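Side-chain contacts in endoglucanase (Ganoderma lucidum, PDB 5D8Z), which probably hydrolyses internal beta-1,4-glucosidic bonds of cellulose and related glucans, as a family 5 endoglucanase: residues T207-N211 against G212-A216; G225-T228 against N229-F232; D176-Q179 against A180-A184. All blocks are in the same frame, centred on the assembly; numbering follows the deposited sequence.

Contact 1. Residues T207-N211 against G212-A216; sequences TFVSN and GSADA
The Phe-208 ring takes the start of helix 213-218 on one face: Ser-213 CB sits over it, 4.2 Å from the ring centroid, in a CH-pi contact, and Ala-214 N lies over the same face, displaced toward the rim. Ring atom CE2 meets the methyl CB of Ala-214 at 3.7 Å, and elsewhere the ring meets that of Phe-232 with the planes steeply inclined. The site is a helix N-terminus in a TIM barrel, where the loop leaving strand 194-198 turns into the short helix. Phe-208 has CG anti to its own N (chi1 -167°), which swings the ring beneath the first helical residues while its carbonyl O accepts Ala-214 N at 2.9 Å.

Just ahead, Val-209 to Gly-212 form a type I beta turn, closed by Gly-212 N to Val-209 O (3.2 Å). Gly-212 is the N-cap residue; with phi at 102°, a side chain there would press on the carbonyl O of Asn-211. The second flat group, the Asn-211 amide, folds forward over this cap in an Asx turn. Its OD1 accepts the backbone N of Ser-213 at 2.8 Å, the donor lying nearly in line with the side-chain C=O, and also receives the Ser-213 hydroxyl, although the modelled separation is too short to be trusted at this resolution. Ser-213 OG has a further bond with Asn-200 N, tying the helix start to the preceding loop. The Asn-211 side chain is about 11 Å from a bound glucose, so the contact lies near the glycan pocket without touching the sugar. Trp-264 of helix 254-267 covers Val-209 and Ala-214. Beside the same tryptophan, Val-209 CG2 rests 4.2 Å from Ala-214 CB.

Contact 2. Residues G225-T228 against N229-F232; sequences GSVT and NLIF
A type II beta turn from Val-227 to Leu-230 delivers the chain into strand 230-235, the sixth strand of the TIM barrel, at the end where that strand begins. Its closing bond, Leu-230 N to Val-227 O, is weak: 3.0 Å long, but bent to 134° at the hydrogen. The Leu-230 side chain folds back against Val-227. With CG beside its own N and anti to the carbonyl carbon (chi1 -56°), CG comes within 3.4 Å of Val-227 O, and CD1 lies alongside the valine backbone, 3.8 Å from Val-227 CA. The branch carbon CB of Val-227 is a looser neighbour, at 4.3 Å from Leu-230 CD1. At the turn's outer corner the Thr-228 methyl CG2 approaches the amide carbon CG of Asn-229 to 3.9 Å, the two side chains crossing at a slant. Asn-229 takes the left-handed backbone conformation (phi 64°) that a type II turn needs at its third position, and its backbone also pairs with Ile-195 of the neighbouring strand. Arg-270 touches Val-227, and its NH2 bonds to Leu-230 O; Leu-197 and Arg-186 pack on the Leu-230 side chain. No polar side-chain bond joins the two segments, so the turn is held locally by one weak backbone bond and apolar contact, with the barrel strands probably supplying much of the remaining order.

Contact 3. Residues D176-Q179 against A180-A184; sequences DSVQ and AAVTA
Two acceptors share the amide nitrogen of Gln-179: NE2 donates to Thr-183 OG1 at 3.1 Å and also to Thr-221 O, in the loop that follows helix 213-218. Gln-179 and Thr-183 stand one turn apart on helix 171-187, an outer helix of the TIM barrel that forms a beta-alpha-beta unit with strands 157-160 and 194-198. The glutamine chain bends at CB-CG (chi2 60°), bringing the amide over the next turn; OG1 lies close to the amide plane, and the N-H points at it fairly directly (154°). Beneath this bridge the ordinary helical bond, Thr-183 N to Gln-179 O, measures 2.9 Å, so the same pair is joined twice. A leucine in place of Gln-179 would probably leave Thr-221 O and Thr-183 OG1 without their NE2 donor and loosen the link between helix and loop.

Elsewhere around the helix the Ala-181 methyl meets Phe-140 and Trp-144 of helix 137-149. Val-178 and Val-182 form an apolar pair one turn apart: Val-178 CG1 lies 4.3 Å from Val-182 CG2.

Along the chain contact 3 comes first, on helix 171-187, then contact 1 and contact 2. Strand 194-198 separates contact 3 from contact 1; contact 1 runs into helix 213-218, and the loop after that helix leads into contact 2. Their centres, those of contacts 1 and 2, are about 16 Å apart, yet the two touch through Phe-208 CZ and Phe-232 CD1, at 3.4 Å. Contact 3 has its centre about 12 Å from that of contact 2 and about 18 Å from that of contact 1, without touching either. Contact 1 thus lies past the C-terminal end of the strands, where TIM-barrel enzymes keep their active sites, contact 2 at the opposite end, where strand 230-235 begins, and contact 3 on the outer helix layer.

Contact 1. Residues T207-N211 against G212-A216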
loop_
_atom_site.group_PDB
_atom_site.type_symbol
_atom_site.label_atom_id
_atom_site.label_comp_id
_atom_site.label_asym_id
_atom_site.label_seq_id
_atom_site.Cartn_x
_atom_site.Cartn_y
_atom_site.Cartn_z
ATOM N N THR A 207 10.540 6.459 11.696
ATOM C CA THR A 207 11.511 7.478 11.287
ATOM C C THR A 207 10.904 8.511 10.363
ATOM O O THR A 207 11.606 9.400 9.917
ATOM C CB THR A 207 12.658 6.832 10.516
ATOM O OG1 THR A 207 12.104 6.192 9.350
ATOM C CG2 THR A 207 13.357 5.809 11.392
ATOM N N PHE A 208 9.616 8.389 10.065
ATOM C CA PHE A 208 9.000 9.232 9.064
ATOM C C PHE A 208 9.214 10.718 9.252
ATOM O O PHE A 208 9.386 11.433 8.275
ATOM C CB PHE A 208 7.505 8.985 8.993
ATOM C CG PHE A 208 6.859 9.583 7.773
ATOM C CD1 PHE A 208 6.953 8.942 6.555
ATOM C CD2 PHE A 208 6.176 10.789 7.847
ATOM C CE1 PHE A 208 6.380 9.488 5.428
ATOM C CE2 PHE A 208 5.587 11.339 6.724
ATOM C CZ PHE A 208 5.686 10.686 5.509
ATOM N N VAL A 209 9.167 11.187 10.497
ATOM C CA VAL A 209 9.460 12.592 10.829
ATOM C C VAL A 209 10.966 12.808 11.069
ATOM O O VAL A 209 11.545 13.776 10.550
ATOM C CB VAL A 209 8.683 13.054 12.084
ATOM C CG1 VAL A 209 8.919 14.540 12.345
ATOM C CG2 VAL A 209 7.187 12.756 11.950
ATOM N N SER A 210 11.600 11.921 11.839
ATOM C CA SER A 210 12.979 12.150 12.216
ATOM C C SER A 210 13.988 12.163 11.055
ATOM O O SER A 210 15.052 12.776 11.181
ATOM C CB SER A 210 13.433 11.156 13.286
ATOM O OG SER A 210 13.499 9.839 12.810
ATOM N N ASN A 211 13.691 11.505 9.936
ATOM C CA ASN A 211 14.656 11.471 8.821
ATOM C C ASN A 211 14.388 12.492 7.736
ATOM O O ASN A 211 15.105 12.554 6.740
ATOM C CB ASN A 211 14.749 10.077 8.193
ATOM C CG ASN A 211 13.474 9.641 7.499
ATOM O OD1 ASN A 211 12.626 10.450 7.097
ATOM N ND2 ASN A 211 13.324 8.338 7.376
ATOM N N GLY A 212 13.333 13.269 7.905
ATOM C CA GLY A 212 13.070 14.366 7.006
ATOM C C GLY A 212 12.004 14.036 6.024
ATOM O O GLY A 212 11.611 14.901 5.232
ATOM N N SER A 213 11.498 12.811 6.061
ATOM C CA SER A 213 10.492 12.437 5.079
ATOM C C SER A 213 9.273 13.347 5.163
ATOM O O SER A 213 8.807 13.861 4.144
ATOM C CB SER A 213 10.108 10.974 5.220
ATOM O OG SER A 213 11.260 10.150 5.168
ATOM N N ALA A 214 8.804 13.598 6.379
ATOM C CA ALA A 214 7.622 14.434 6.597
ATOM C C ALA A 214 7.778 15.877 6.142
ATOM O O ALA A 214 6.920 16.399 5.403
ATOM C CB ALA A 214 7.232 14.400 8.066
ATOM N N ASP A 215 8.850 16.544 6.573
ATOM C CA ASP A 215 9.013 17.952 6.173
ATOM C C ASP A 215 9.201 18.163 4.642
ATOM O O ASP A 215 8.614 19.062 4.035
ATOM C CB ASP A 215 10.053 18.676 7.056
ATOM C CG ASP A 215 9.376 19.416 8.286
ATOM O OD1 ASP A 215 8.251 19.990 8.136
ATOM O OD2 ASP A 215 9.950 19.417 9.407
ATOM N N ALA A 216 9.936 17.270 4.004
ATOM C CA ALA A 216 10.051 17.303 2.563
ATOM C C ALA A 216 8.701 17.094 1.902
ATOM O O ALA A 216 8.313 17.844 1.001
ATOM C CB ALA A 216 11.016 16.239 2.114
#

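Contact 2. Residues G225-T228 against N229-F232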
loop_
_atom_site.group_PDB
_atom_site.type_symbol
_atom_site.label_atom_id
_atom_site.label_comp_id
_atom_site.label_asym_id
_atom_site.label_seq_id
_atom_site.Cartn_x
_atom_site.Cartn_y
_atom_site.Cartn_z
ATOM N N GLY A 225 -2.487 24.523 -5.245
ATOM C CA GLY A 225 -1.812 24.968 -3.996
ATOM C C GLY A 225 -2.254 24.311 -2.671
ATOM O O GLY A 225 -1.619 24.495 -1.639
ATOM N N SER A 226 -3.321 23.521 -2.708
ATOM C CA SER A 226 -3.799 22.768 -1.551
ATOM C C SER A 226 -3.050 21.421 -1.280
ATOM O O SER A 226 -2.397 20.867 -2.158
ATOM C CB SER A 226 -5.281 22.484 -1.775
ATOM O OG SER A 226 -5.457 22.045 -3.113
ATOM N N VAL A 227 -3.179 20.928 -0.043
ATOM C CA VAL A 227 -2.829 19.560 0.323
ATOM C C VAL A 227 -4.056 18.638 0.455
ATOM O O VAL A 227 -3.927 17.482 0.812
ATOM C CB VAL A 227 -2.052 19.490 1.637
ATOM C CG1 VAL A 227 -0.682 20.118 1.477
ATOM C CG2 VAL A 227 -2.824 20.150 2.760
ATOM N N THR A 228 -5.242 19.135 0.153
ATOM C CA THR A 228 -6.421 18.305 0.221
ATOM C C THR A 228 -6.150 16.945 -0.402
ATOM O O THR A 228 -5.663 16.844 -1.535
ATOM C CB THR A 228 -7.581 18.968 -0.521
ATOM O OG1 THR A 228 -7.856 20.204 0.128
ATOM C CG2 THR A 228 -8.834 18.071 -0.533
ATOM N N ASN A 229 -6.470 15.905 0.360
ATOM C CA ASN A 229 -6.415 14.544 -0.143
ATOM C C ASN A 229 -5.029 14.039 -0.545
ATOM O O ASN A 229 -4.900 13.252 -1.476
ATOM C CB ASN A 229 -7.416 14.414 -1.292
ATOM C CG ASN A 229 -8.811 14.186 -0.778
ATOM O OD1 ASN A 229 -8.984 13.965 0.422
ATOM N ND2 ASN A 229 -9.800 14.185 -1.666
ATOM N N LEU A 230 -4.014 14.519 0.154
ATOM C CA LEU A 230 -2.666 14.035 -0.004
ATOM C C LEU A 230 -2.294 13.517 1.373
ATOM O O LEU A 230 -2.149 14.290 2.317
ATOM C CB LEU A 230 -1.701 15.157 -0.379
ATOM C CG LEU A 230 -1.983 16.007 -1.603
ATOM C CD1 LEU A 230 -0.893 17.051 -1.711
ATOM C CD2 LEU A 230 -2.032 15.156 -2.856
ATOM N N ILE A 231 -2.139 12.211 1.481
ATOM C CA ILE A 231 -2.070 11.574 2.760
ATOM C C ILE A 231 -0.728 10.894 2.771
ATOM O O ILE A 231 -0.331 10.316 1.771
ATOM C CB ILE A 231 -3.204 10.526 2.869
ATOM C CG1 ILE A 231 -4.572 11.176 2.583
ATOM C CG2 ILE A 231 -3.166 9.778 4.205
ATOM C CD1 ILE A 231 -5.035 12.219 3.585
ATOM N N PHE A 232 -0.021 10.973 3.884
ATOM C CA PHE A 232 1.224 10.251 4.013
ATOM C C PHE A 232 0.983 8.757 4.089
ATOM O O PHE A 232 -0.026 8.303 4.568
ATOM C CB PHE A 232 2.032 10.785 5.200
ATOM C CG PHE A 232 2.329 12.237 5.069
ATOM C CD1 PHE A 232 3.248 12.680 4.136
ATOM C CD2 PHE A 232 1.626 13.170 5.798
ATOM C CE1 PHE A 232 3.498 14.038 3.967
ATOM C CE2 PHE A 232 1.873 14.533 5.638
ATOM C CZ PHE A 232 2.810 14.969 4.723
#

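Contact 3. Residues D176-Q179 against A180-A184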
loop_
_atom_site.group_PDB
_atom_site.type_symbol
_atom_site.label_atom_id
_atom_site.label_comp_id
_atom_site.label_asym_id
_atom_site.label_seq_id
_atom_site.Cartn_x
_atom_site.Cartn_y
_atom_site.Cartn_z
ATOM N N ASP A 176 10.317 15.805 -4.758
ATOM C CA ASP A 176 10.147 16.351 -6.136
ATOM C C ASP A 176 9.608 15.343 -7.141
ATOM O O ASP A 176 8.732 15.658 -7.936
ATOM C CB ASP A 176 11.445 16.970 -6.669
ATOM C CG ASP A 176 11.825 18.266 -5.936
ATOM O OD1 ASP A 176 10.909 19.084 -5.664
ATOM O OD2 ASP A 176 13.027 18.470 -5.625
ATOM N N SER A 177 10.119 14.124 -7.093
ATOM C CA SER A 177 9.603 13.047 -7.929
ATOM C C SER A 177 8.131 12.788 -7.645
ATOM O O SER A 177 7.349 12.538 -8.547
ATOM C CB SER A 177 10.406 11.780 -7.679
ATOM O OG SER A 177 11.800 12.014 -7.886
ATOM N N VAL A 178 7.755 12.885 -6.379
ATOM C CA VAL A 178 6.396 12.605 -5.955
ATOM C C VAL A 178 5.483 13.741 -6.386
ATOM O O VAL A 178 4.314 13.517 -6.731
ATOM C CB VAL A 178 6.320 12.445 -4.436
ATOM C CG1 VAL A 178 4.878 12.263 -4.017
ATOM C CG2 VAL A 178 7.200 11.282 -3.958
ATOM N N GLN A 179 6.014 14.963 -6.366
ATOM C CA GLN A 179 5.271 16.090 -6.872
ATOM C C GLN A 179 4.947 15.814 -8.324
ATOM O O GLN A 179 3.825 15.966 -8.806
ATOM C CB GLN A 179 6.120 17.343 -6.753
ATOM C CG GLN A 179 5.435 18.613 -7.241
ATOM C CD GLN A 179 4.170 18.894 -6.477
ATOM O OE1 GLN A 179 4.221 19.171 -5.304
ATOM N NE2 GLN A 179 3.037 18.767 -7.128
ATOM N N ALA A 180 5.953 15.379 -9.038
ATOM C CA ALA A 180 5.749 15.177 -10.440
ATOM C C ALA A 180 4.594 14.202 -10.689
ATOM O O ALA A 180 3.756 14.428 -11.585
ATOM C CB ALA A 180 7.024 14.691 -11.089
ATOM N N ALA A 181 4.548 13.122 -9.910
ATOM C CA ALA A 181 3.453 12.138 -10.057
ATOM C C ALA A 181 2.103 12.764 -9.713
ATOM O O ALA A 181 1.140 12.646 -10.473
ATOM C CB ALA A 181 3.707 10.932 -9.178
ATOM N N VAL A 182 2.049 13.463 -8.581
ATOM C CA VAL A 182 0.804 14.072 -8.161
ATOM C C VAL A 182 0.264 14.942 -9.277
ATOM O O VAL A 182 -0.889 14.780 -9.739
ATOM C CB VAL A 182 0.984 14.999 -6.970
ATOM C CG1 VAL A 182 -0.300 15.783 -6.780
ATOM C CG2 VAL A 182 1.413 14.243 -5.693
ATOM N N THR A 183 1.109 15.859 -9.740
ATOM C CA THR A 183 0.718 16.727 -10.819
ATOM C C THR A 183 0.263 15.930 -12.027
ATOM O O THR A 183 -0.732 16.257 -12.649
ATOM C CB THR A 183 1.871 17.649 -11.211
ATOM O OG1 THR A 183 2.211 18.473 -10.096
ATOM C CG2 THR A 183 1.468 18.530 -12.385
ATOM N N ALA A 184 0.981 14.867 -12.371
ATOM C CA ALA A 184 0.518 14.050 -13.487
ATOM C C ALA A 184 -0.877 13.545 -13.179
ATOM O O ALA A 184 -1.758 13.597 -14.041
ATOM C CB ALA A 184 1.459 12.890 -13.779
#